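Long-range contacts in ORF59 (Human herpesvirus 8, PDB 3HSL), which serves as the processivity factor of the viral DNA polymerase in lytic replication, probably sliding along DNA and keeping the enzyme on its template: residues T35-A46 / G80-T91; R167-T177 / K234-H245. All coordinates share one frame; numbering follows the deposited sequence.

Contact 1 of 2, residues T35-A46 / G80-T91; sequences TKTGVVQVHGSA and GSGDVSFSFRNT
From Val-39/Arg-89 to Ser-45/Asp-83 the two segments run antiparallel; the axes of strands 39-43 and 83-89 approach to 4.4 Å, their directions 161° apart. Val-40/Phe-88 and Val-42/Phe-86 are doubly hydrogen-bonded pairs; Phe-86 N reaches Val-42 O at 2.8 Å. Beyond Gly-44/Val-84, where the bond from Val-84 N is weak, Ala-46 N still bonds to Gly-82 O. At the other end Asn-90 N approaches Gly-38 O from above its carbonyl plane, and the Thr-91 hydroxyl donates to Lys-36 O at 2.8 Å.

One face carries Val-40, Val-42, Val-84, Phe-86 and Phe-88. With chi1 at 52°, Phe-88 swings its ring back across the neighbouring strand: CE1 comes 3.6 Å from Val-40 CB, and Val-40 O sits over one ring face, offset to the rim. His-99 meets the same ring edge-to-face, while Phe-86 stacks on Phe-115. These aromatics line the apolar side of a sheet in the herpesvirus polymerase accessory subunit, which belongs to the sliding-factor superfamily, and join it to strand 108-116 and helix 99-103. Val-42 and Val-84 lie side by side, CG1 to CG1 4.1 Å, and Val-84 CG2 rests 4.0 Å from Ala-46 CB.

The opposite face is polar. Gln-41 runs its extended chain alongside Ser-87, whose OG bonds to Gln-152 O; the His-43 ring leads away to Ser-52. Arg-89 also turns outward, forming a salt bridge with Asp-151.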
loop_
_atom_site.group_PDB
_atom_site.type_symbol
_atom_site.label_atom_id
_atom_site.label_comp_id
_atom_site.label_asym_id
_atom_site.label_seq_id
_atom_site.Cartn_x
_atom_site.Cartn_y
_atom_site.Cartn_z
ATOM N N THR A 35 -6.557 -2.147 -11.354
ATOM C CA THR A 35 -5.525 -3.024 -11.877
ATOM C C THR A 35 -4.590 -3.646 -10.826
ATOM O O THR A 35 -3.738 -4.486 -11.168
ATOM C CB THR A 35 -4.663 -2.300 -12.922
ATOM O OG1 THR A 35 -4.124 -1.123 -12.328
ATOM C CG2 THR A 35 -5.485 -1.913 -14.159
ATOM N N LYS A 36 -4.732 -3.260 -9.561
ATOM C CA LYS A 36 -3.848 -3.808 -8.545
ATOM C C LYS A 36 -3.800 -5.348 -8.622
ATOM O O LYS A 36 -2.729 -5.945 -8.585
ATOM C CB LYS A 36 -4.254 -3.319 -7.155
ATOM C CG LYS A 36 -3.238 -3.637 -6.081
ATOM C CD LYS A 36 -3.693 -3.132 -4.736
ATOM C CE LYS A 36 -2.686 -3.471 -3.635
ATOM N NZ LYS A 36 -3.210 -2.977 -2.322
ATOM N N THR A 37 -4.978 -5.957 -8.730
ATOM C CA THR A 37 -5.199 -7.399 -8.835
ATOM C C THR A 37 -5.152 -7.904 -10.267
ATOM O O THR A 37 -5.557 -9.039 -10.552
ATOM C CB THR A 37 -6.620 -7.683 -8.370
ATOM O OG1 THR A 37 -6.674 -7.491 -6.960
ATOM C CG2 THR A 37 -7.035 -9.133 -8.687
ATOM N N GLY A 38 -4.663 -7.065 -11.169
ATOM C CA GLY A 38 -4.623 -7.428 -12.558
ATOM C C GLY A 38 -3.503 -8.313 -13.011
ATOM O O GLY A 38 -2.777 -8.919 -12.202
ATOM N N VAL A 39 -3.375 -8.371 -14.336
ATOM C CA VAL A 39 -2.373 -9.164 -15.013
ATOM C C VAL A 39 -1.541 -8.251 -15.879
ATOM O O VAL A 39 -2.090 -7.407 -16.571
ATOM C CB VAL A 39 -3.061 -10.203 -15.917
ATOM C CG1 VAL A 39 -2.060 -10.938 -16.774
ATOM C CG2 VAL A 39 -3.866 -11.192 -15.072
ATOM N N VAL A 40 -0.220 -8.412 -15.839
ATOM C CA VAL A 40 0.670 -7.616 -16.669
ATOM C C VAL A 40 1.100 -8.507 -17.828
ATOM O O VAL A 40 1.348 -9.715 -17.633
ATOM C CB VAL A 40 1.939 -7.143 -15.923
ATOM C CG1 VAL A 40 2.816 -6.288 -16.857
ATOM C CG2 VAL A 40 1.587 -6.337 -14.696
ATOM N N GLN A 41 1.189 -7.922 -19.026
ATOM C CA GLN A 41 1.584 -8.667 -20.204
ATOM C C GLN A 41 2.613 -7.963 -21.059
ATOM O O GLN A 41 2.616 -6.716 -21.170
ATOM C CB GLN A 41 0.375 -8.900 -21.110
ATOM C CG GLN A 41 -0.747 -9.696 -20.499
ATOM C CD GLN A 41 -1.955 -9.796 -21.403
ATOM O OE1 GLN A 41 -2.300 -8.850 -22.122
ATOM N NE2 GLN A 41 -2.612 -10.952 -21.366
ATOM N N VAL A 42 3.476 -8.791 -21.660
ATOM C CA VAL A 42 4.506 -8.361 -22.588
ATOM C C VAL A 42 4.245 -9.211 -23.818
ATOM O O VAL A 42 4.447 -10.425 -23.793
ATOM C CB VAL A 42 5.917 -8.535 -22.038
ATOM C CG1 VAL A 42 6.946 -8.285 -23.140
ATOM C CG2 VAL A 42 6.137 -7.578 -20.859
ATOM N N HIS A 43 3.797 -8.576 -24.898
ATOM C CA HIS A 43 3.412 -9.312 -26.095
ATOM C C HIS A 43 3.565 -8.529 -27.387
ATOM O O HIS A 43 3.690 -7.303 -27.374
ATOM C CB HIS A 43 1.932 -9.580 -25.932
ATOM C CG HIS A 43 1.165 -8.320 -25.724
ATOM N ND1 HIS A 43 0.523 -7.667 -26.750
ATOM C CD2 HIS A 43 0.944 -7.581 -24.607
ATOM C CE1 HIS A 43 -0.068 -6.582 -26.277
ATOM N NE2 HIS A 43 0.172 -6.505 -24.980
ATOM N N GLY A 44 3.543 -9.249 -28.505
ATOM C CA GLY A 44 3.677 -8.643 -29.819
ATOM C C GLY A 44 4.998 -9.059 -30.412
ATOM O O GLY A 44 5.544 -10.104 -30.056
ATOM N N SER A 45 5.530 -8.256 -31.318
ATOM C CA SER A 45 6.805 -8.604 -31.936
ATOM C C SER A 45 7.911 -8.632 -30.881
ATOM O O SER A 45 7.845 -7.903 -29.896
ATOM C CB SER A 45 7.143 -7.621 -33.060
ATOM O OG SER A 45 7.194 -6.302 -32.538
ATOM N N ALA A 46 8.920 -9.478 -31.096
ATOM C CA ALA A 46 10.048 -9.592 -30.168
ATOM C C ALA A 46 10.867 -8.314 -30.206
ATOM O O ALA A 46 11.506 -7.937 -29.222
ATOM C CB ALA A 46 10.912 -10.781 -30.517
ATOM N N GLY A 80 13.629 -14.997 -31.528
ATOM C CA GLY A 80 13.362 -13.725 -32.222
ATOM C C GLY A 80 12.575 -13.765 -33.528
ATOM O O GLY A 80 12.090 -14.823 -33.944
ATOM N N SER A 81 12.458 -12.593 -34.162
ATOM C CA SER A 81 11.743 -12.367 -35.449
ATOM C C SER A 81 10.230 -12.601 -35.425
ATOM O O SER A 81 9.480 -11.901 -36.114
ATOM C CB SER A 81 12.395 -13.093 -36.653
ATOM O OG SER A 81 12.335 -14.504 -36.547
ATOM N N GLY A 82 9.791 -13.580 -34.636
ATOM C CA GLY A 82 8.372 -13.903 -34.504
ATOM C C GLY A 82 7.810 -13.152 -33.320
ATOM O O GLY A 82 8.395 -12.157 -32.882
ATOM N N ASP A 83 6.678 -13.618 -32.797
ATOM C CA ASP A 83 6.062 -12.949 -31.652
ATOM C C ASP A 83 6.466 -13.401 -30.242
ATOM O O ASP A 83 7.268 -14.324 -30.063
ATOM C CB ASP A 83 4.547 -12.777 -31.820
ATOM C CG ASP A 83 4.197 -11.696 -32.832
ATOM O OD1 ASP A 83 5.054 -11.386 -33.688
ATOM O OD2 ASP A 83 3.060 -11.154 -32.768
ATOM N N VAL A 84 5.881 -12.713 -29.268
ATOM C CA VAL A 84 6.106 -12.886 -27.835
ATOM C C VAL A 84 4.808 -12.756 -27.028
ATOM O O VAL A 84 3.908 -11.986 -27.403
ATOM C CB VAL A 84 7.151 -11.827 -27.365
ATOM C CG1 VAL A 84 6.919 -11.337 -25.942
ATOM C CG2 VAL A 84 8.562 -12.310 -27.615
ATOM N N SER A 85 4.710 -13.503 -25.927
ATOM C CA SER A 85 3.517 -13.438 -25.078
ATOM C C SER A 85 3.760 -13.926 -23.646
ATOM O O SER A 85 3.724 -15.126 -23.374
ATOM C CB SER A 85 2.362 -14.217 -25.721
ATOM O OG SER A 85 1.166 -14.044 -24.982
ATOM N N PHE A 86 4.007 -12.995 -22.734
ATOM C CA PHE A 86 4.244 -13.332 -21.329
ATOM C C PHE A 86 3.169 -12.676 -20.489
ATOM O O PHE A 86 3.001 -11.464 -20.523
ATOM C CB PHE A 86 5.645 -12.919 -20.898
ATOM C CG PHE A 86 6.724 -13.585 -21.683
ATOM C CD1 PHE A 86 7.064 -14.921 -21.426
ATOM C CD2 PHE A 86 7.407 -12.895 -22.676
ATOM C CE1 PHE A 86 8.075 -15.571 -22.152
ATOM C CE2 PHE A 86 8.425 -13.535 -23.412
ATOM C CZ PHE A 86 8.755 -14.875 -23.145
ATOM N N SER A 87 2.442 -13.490 -19.732
ATOM C CA SER A 87 1.308 -13.015 -18.934
ATOM C C SER A 87 1.339 -13.439 -17.448
ATOM O O SER A 87 1.149 -14.615 -17.126
ATOM C CB SER A 87 0.049 -13.513 -19.633
ATOM O OG SER A 87 -1.108 -13.063 -18.994
ATOM N N PHE A 88 1.577 -12.469 -16.562
ATOM C CA PHE A 88 1.684 -12.698 -15.106
ATOM C C PHE A 88 0.872 -11.701 -14.293
ATOM O O PHE A 88 0.420 -10.681 -14.821
ATOM C CB PHE A 88 3.150 -12.634 -14.696
ATOM C CG PHE A 88 3.838 -11.405 -15.168
ATOM C CD1 PHE A 88 4.002 -10.316 -14.327
ATOM C CD2 PHE A 88 4.326 -11.330 -16.477
ATOM C CE1 PHE A 88 4.654 -9.147 -14.776
ATOM C CE2 PHE A 88 4.977 -10.178 -16.943
ATOM C CZ PHE A 88 5.139 -9.082 -16.084
ATOM N N ARG A 89 0.678 -11.978 -13.009
ATOM C CA ARG A 89 -0.125 -11.078 -12.181
ATOM C C ARG A 89 0.732 -9.911 -11.727
ATOM O O ARG A 89 1.896 -10.153 -11.395
ATOM C CB ARG A 89 -0.757 -11.875 -11.028
ATOM C CG ARG A 89 0.225 -12.703 -10.250
ATOM C CD ARG A 89 -0.389 -13.594 -9.164
ATOM N NE ARG A 89 -1.260 -14.651 -9.680
ATOM C CZ ARG A 89 -1.700 -15.703 -8.965
ATOM N NH1 ARG A 89 -1.351 -15.859 -7.687
ATOM N NH2 ARG A 89 -2.492 -16.618 -9.523
ATOM N N ASN A 90 0.227 -8.659 -11.701
ATOM C CA ASN A 90 1.161 -7.621 -11.208
ATOM C C ASN A 90 1.414 -7.632 -9.725
ATOM O O ASN A 90 2.419 -7.112 -9.277
ATOM C CB ASN A 90 1.107 -6.179 -11.805
ATOM C CG ASN A 90 -0.172 -5.484 -11.558
ATOM O OD1 ASN A 90 -1.172 -6.134 -11.346
ATOM N ND2 ASN A 90 -0.159 -4.156 -11.587
ATOM N N THR A 91 0.506 -8.226 -8.969
ATOM C CA THR A 91 0.725 -8.371 -7.537
ATOM C C THR A 91 0.781 -9.877 -7.220
ATOM O O THR A 91 -0.249 -10.529 -7.060
ATOM C CB THR A 91 -0.335 -7.670 -6.647
ATOM O OG1 THR A 91 -0.475 -6.290 -7.031
ATOM C CG2 THR A 91 0.087 -7.770 -5.181
#

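Contact 2 of 2, residues R167-T177 / K234-H245; sequences RTTRLLLCGKT and KGKKSVDVGVVH
Asp-240 faces Cys-174 and Thr-177 with both carboxylate oxygens at the point where strand 169-172 gives way to helix 175-186. OD1 takes the Thr-177 OG1 hydroxyl at 2.7 Å on its syn lone pair, the threonine coming from the opposite direction. OD2, whose place is less sure, appears to accept a bond from Cys-174 N, the N-cap residue of that helix. The helix start probably helps stabilise a negative charge on this buried carboxylate.

Leu-172 and Lys-236 meet obliquely: Leu-172 CD2 lies 3.9 Å from Lys-236 CD, on the aliphatic part of a lysine chain that bends at chi2 (-65°). Trp-230 and Val-287 also touch this leucine.

Strands 169-172 and 241-243 form an antiparallel ladder between strands 270-276 and 214-222 of the accessory-subunit fold, with hydrogen-bonded pairs Arg-170/Val-243 and Leu-172/Val-241; Val-243 N to Arg-170 O measures 2.8 Å. Arg-170 and Val-243 point the same way, side by side, so that Arg-170 NH1 comes 3.9 Å from Val-243 CG2. On the other face Leu-171, CG anti to the backbone nitrogen (chi1 177°), brings CD1 to 3.3 Å from Val-241 O, beside Gly-242, and also touches Phe-220.

At the exposed end Arg-167 turns the edge of its guanidinium onto His-245. The two planes stand 88° apart, and Arg-167 NH2 lies over one face of the imidazole, 3.3 Å from His-245 CD2 and offset to the rim.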
loop_
_atom_site.group_PDB
_atom_site.type_symbol
_atom_site.label_atom_id
_atom_site.label_comp_id
_atom_site.label_asym_id
_atom_site.label_seq_id
_atom_site.Cartn_x
_atom_site.Cartn_y
_atom_site.Cartn_z
ATOM N N ARG A 167 -17.745 -0.269 -40.297
ATOM C CA ARG A 167 -19.193 0.069 -40.110
ATOM C C ARG A 167 -19.885 -0.081 -38.729
ATOM O O ARG A 167 -21.061 0.280 -38.587
ATOM C CB ARG A 167 -20.055 -0.622 -41.189
ATOM C CG ARG A 167 -19.730 -0.206 -42.627
ATOM C CD ARG A 167 -20.643 -0.872 -43.653
ATOM N NE ARG A 167 -22.042 -0.475 -43.499
ATOM C CZ ARG A 167 -23.044 -0.917 -44.255
ATOM N NH1 ARG A 167 -22.817 -1.785 -45.238
ATOM N NH2 ARG A 167 -24.279 -0.489 -44.027
ATOM N N THR A 168 -19.164 -0.602 -37.735
ATOM C CA THR A 168 -19.658 -0.805 -36.359
ATOM C C THR A 168 -20.568 0.305 -35.809
ATOM O O THR A 168 -20.491 1.461 -36.221
ATOM C CB THR A 168 -18.455 -0.975 -35.368
ATOM O OG1 THR A 168 -17.640 -2.082 -35.776
ATOM C CG2 THR A 168 -18.924 -1.220 -33.961
ATOM N N THR A 169 -21.427 -0.085 -34.872
ATOM C CA THR A 169 -22.342 0.814 -34.193
ATOM C C THR A 169 -21.563 1.417 -33.036
ATOM O O THR A 169 -21.165 0.707 -32.119
ATOM C CB THR A 169 -23.558 0.043 -33.655
ATOM O OG1 THR A 169 -24.286 -0.515 -34.755
ATOM C CG2 THR A 169 -24.477 0.945 -32.878
ATOM N N ARG A 170 -21.342 2.725 -33.076
ATOM C CA ARG A 170 -20.602 3.371 -32.004
ATOM C C ARG A 170 -21.234 4.703 -31.637
ATOM O O ARG A 170 -21.890 5.336 -32.463
ATOM C CB ARG A 170 -19.100 3.498 -32.344
ATOM C CG ARG A 170 -18.727 4.526 -33.391
ATOM C CD ARG A 170 -17.270 4.439 -33.815
ATOM N NE ARG A 170 -17.015 3.293 -34.693
ATOM C CZ ARG A 170 -17.138 3.321 -36.030
ATOM N NH1 ARG A 170 -17.512 4.429 -36.665
ATOM N NH2 ARG A 170 -16.888 2.235 -36.749
ATOM N N LEU A 171 -21.021 5.105 -30.384
ATOM C CA LEU A 171 -21.560 6.337 -29.814
ATOM C C LEU A 171 -20.538 7.143 -29.006
ATOM O O LEU A 171 -19.770 6.568 -28.229
ATOM C CB LEU A 171 -22.717 5.980 -28.884
ATOM C CG LEU A 171 -23.403 7.099 -28.096
ATOM C CD1 LEU A 171 -24.159 8.061 -29.020
ATOM C CD2 LEU A 171 -24.344 6.521 -27.065
ATOM N N LEU A 172 -20.540 8.468 -29.196
ATOM C CA LEU A 172 -19.642 9.375 -28.467
ATOM C C LEU A 172 -20.451 10.516 -27.862
ATOM O O LEU A 172 -20.960 11.381 -28.579
ATOM C CB LEU A 172 -18.531 9.920 -29.354
ATOM C CG LEU A 172 -17.533 10.816 -28.610
ATOM C CD1 LEU A 172 -16.885 10.108 -27.433
ATOM C CD2 LEU A 172 -16.478 11.333 -29.552
ATOM N N LEU A 173 -20.565 10.511 -26.534
ATOM C CA LEU A 173 -21.359 11.528 -25.848
ATOM C C LEU A 173 -20.457 12.610 -25.330
ATOM O O LEU A 173 -19.315 12.331 -24.963
ATOM C CB LEU A 173 -22.080 10.933 -24.635
ATOM C CG LEU A 173 -22.583 9.495 -24.696
ATOM C CD1 LEU A 173 -21.354 8.545 -24.373
ATOM C CD2 LEU A 173 -23.707 9.258 -23.682
ATOM N N CYS A 174 -20.962 13.840 -25.296
ATOM C CA CYS A 174 -20.195 14.958 -24.775
ATOM C C CYS A 174 -20.104 14.890 -23.245
ATOM O O CYS A 174 -20.729 14.041 -22.611
ATOM C CB CYS A 174 -20.793 16.293 -25.236
ATOM S SG CYS A 174 -22.538 16.609 -24.804
ATOM N N GLY A 175 -19.318 15.791 -22.660
ATOM C CA GLY A 175 -19.136 15.861 -21.213
ATOM C C GLY A 175 -20.452 15.979 -20.473
ATOM O O GLY A 175 -20.750 15.153 -19.614
ATOM N N LYS A 176 -21.238 17.003 -20.812
ATOM C CA LYS A 176 -22.547 17.252 -20.179
ATOM C C LYS A 176 -23.440 16.004 -20.188
ATOM O O LYS A 176 -23.888 15.557 -19.131
ATOM C CB LYS A 176 -23.260 18.463 -20.801
ATOM N N THR A 177 -23.697 15.441 -21.366
ATOM C CA THR A 177 -24.521 14.232 -21.478
ATOM C C THR A 177 -23.868 13.051 -20.738
ATOM O O THR A 177 -24.529 12.346 -19.968
ATOM C CB THR A 177 -24.768 13.888 -22.949
ATOM O OG1 THR A 177 -25.447 14.983 -23.568
ATOM C CG2 THR A 177 -25.617 12.629 -23.091
ATOM N N LYS A 234 -15.469 14.214 -33.566
ATOM C CA LYS A 234 -14.931 15.024 -32.453
ATOM C C LYS A 234 -14.772 16.518 -32.778
ATOM O O LYS A 234 -13.679 16.946 -33.143
ATOM C CB LYS A 234 -13.546 14.513 -32.081
ATOM C CG LYS A 234 -13.402 13.032 -31.853
ATOM C CD LYS A 234 -11.927 12.780 -31.658
ATOM C CE LYS A 234 -11.584 11.322 -31.596
ATOM N NZ LYS A 234 -10.112 11.172 -31.441
ATOM N N GLY A 235 -15.830 17.319 -32.657
ATOM C CA GLY A 235 -17.147 16.850 -32.257
ATOM C C GLY A 235 -17.646 17.110 -30.846
ATOM O O GLY A 235 -18.387 18.081 -30.629
ATOM N N LYS A 236 -17.242 16.249 -29.897
ATOM C CA LYS A 236 -17.722 16.327 -28.493
ATOM C C LYS A 236 -17.554 17.655 -27.715
ATOM O O LYS A 236 -17.006 17.710 -26.604
ATOM C CB LYS A 236 -17.372 15.067 -27.645
ATOM C CG LYS A 236 -15.918 14.858 -27.148
ATOM C CD LYS A 236 -14.857 14.624 -28.220
ATOM C CE LYS A 236 -13.506 14.384 -27.552
ATOM N NZ LYS A 236 -12.415 14.158 -28.530
ATOM N N LYS A 237 -18.042 18.729 -28.327
ATOM C CA LYS A 237 -17.970 20.042 -27.721
ATOM C C LYS A 237 -19.260 20.252 -26.922
ATOM O O LYS A 237 -19.200 20.497 -25.715
ATOM C CB LYS A 237 -17.645 21.122 -28.776
ATOM C CG LYS A 237 -18.674 21.358 -29.884
ATOM C CD LYS A 237 -18.028 21.988 -31.141
ATOM C CE LYS A 237 -17.170 23.252 -30.907
ATOM N NZ LYS A 237 -17.875 24.449 -30.378
ATOM N N SER A 238 -20.414 20.150 -27.580
ATOM C CA SER A 238 -21.708 20.325 -26.912
ATOM C C SER A 238 -22.806 19.444 -27.514
ATOM O O SER A 238 -23.984 19.558 -27.146
ATOM C CB SER A 238 -22.139 21.780 -27.012
ATOM O OG SER A 238 -21.149 22.616 -26.463
ATOM N N VAL A 239 -22.415 18.569 -28.438
ATOM C CA VAL A 239 -23.362 17.682 -29.117
ATOM C C VAL A 239 -22.902 16.219 -29.083
ATOM O O VAL A 239 -21.707 15.927 -29.122
ATOM C CB VAL A 239 -23.719 18.208 -30.566
ATOM C CG1 VAL A 239 -22.466 18.488 -31.400
ATOM C CG2 VAL A 239 -24.695 17.265 -31.299
ATOM N N ASP A 240 -23.871 15.315 -29.007
ATOM C CA ASP A 240 -23.626 13.878 -28.941
ATOM C C ASP A 240 -23.699 13.261 -30.333
ATOM O O ASP A 240 -24.701 13.399 -31.038
ATOM C CB ASP A 240 -24.654 13.272 -27.997
ATOM C CG ASP A 240 -24.632 13.933 -26.624
ATOM O OD1 ASP A 240 -25.723 14.269 -26.118
ATOM O OD2 ASP A 240 -23.532 14.126 -26.053
ATOM N N VAL A 241 -22.631 12.575 -30.726
ATOM C CA VAL A 241 -22.561 11.980 -32.062
ATOM C C VAL A 241 -22.577 10.436 -32.048
ATOM O O VAL A 241 -22.212 9.819 -31.049
ATOM C CB VAL A 241 -21.331 12.546 -32.826
ATOM C CG1 VAL A 241 -21.354 12.117 -34.272
ATOM C CG2 VAL A 241 -21.343 14.072 -32.794
ATOM N N GLY A 242 -23.001 9.829 -33.160
ATOM C CA GLY A 242 -23.065 8.369 -33.272
ATOM C C GLY A 242 -23.204 7.810 -34.679
ATOM O O GLY A 242 -23.599 8.514 -35.599
ATOM N N VAL A 243 -22.871 6.532 -34.835
ATOM C CA VAL A 243 -22.957 5.825 -36.120
ATOM C C VAL A 243 -23.702 4.536 -35.816
ATOM O O VAL A 243 -23.372 3.843 -34.850
ATOM C CB VAL A 243 -21.567 5.447 -36.682
ATOM C CG1 VAL A 243 -21.703 4.800 -38.052
ATOM C CG2 VAL A 243 -20.669 6.656 -36.775
ATOM N N VAL A 244 -24.701 4.203 -36.628
ATOM C CA VAL A 244 -25.493 2.994 -36.385
ATOM C C VAL A 244 -26.000 2.338 -37.658
ATOM O O VAL A 244 -26.705 2.982 -38.449
ATOM C CB VAL A 244 -26.779 3.331 -35.560
ATOM C CG1 VAL A 244 -27.497 2.061 -35.154
ATOM C CG2 VAL A 244 -26.449 4.148 -34.316
ATOM N N HIS A 245 -25.662 1.070 -37.881
ATOM C CA HIS A 245 -26.220 0.418 -39.079
ATOM C C HIS A 245 -27.297 -0.657 -38.857
ATOM O O HIS A 245 -27.922 -1.117 -39.807
ATOM C CB HIS A 245 -25.196 0.116 -40.193
ATOM C CG HIS A 245 -24.900 1.308 -41.057
ATOM N ND1 HIS A 245 -23.799 2.123 -40.873
ATOM C CD2 HIS A 245 -25.578 1.823 -42.116
ATOM C CE1 HIS A 245 -23.812 3.084 -41.782
ATOM N NE2 HIS A 245 -24.880 2.925 -42.548
#

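Overall arrangement
Both contacts are antiparallel strand pairings, but they share no strand: contact 1 joins 39-43 to 83-89, contact 2 joins 169-172 to 241-243. They sit on opposite sides of the chain's centre, their own centres 33 Å apart and their nearest atoms about 20 Å apart. Each is partly buried, contact 1 lying closer to the middle of the chain. Its longer ladder buries an aromatic and aliphatic face and leaves polar groups on the other. Contact 2 has a shorter ladder, and much of its chemistry lies at the ends: a carboxylate at a helix start and an exposed arginine against a histidine. Neither touches the other chain of the assembly.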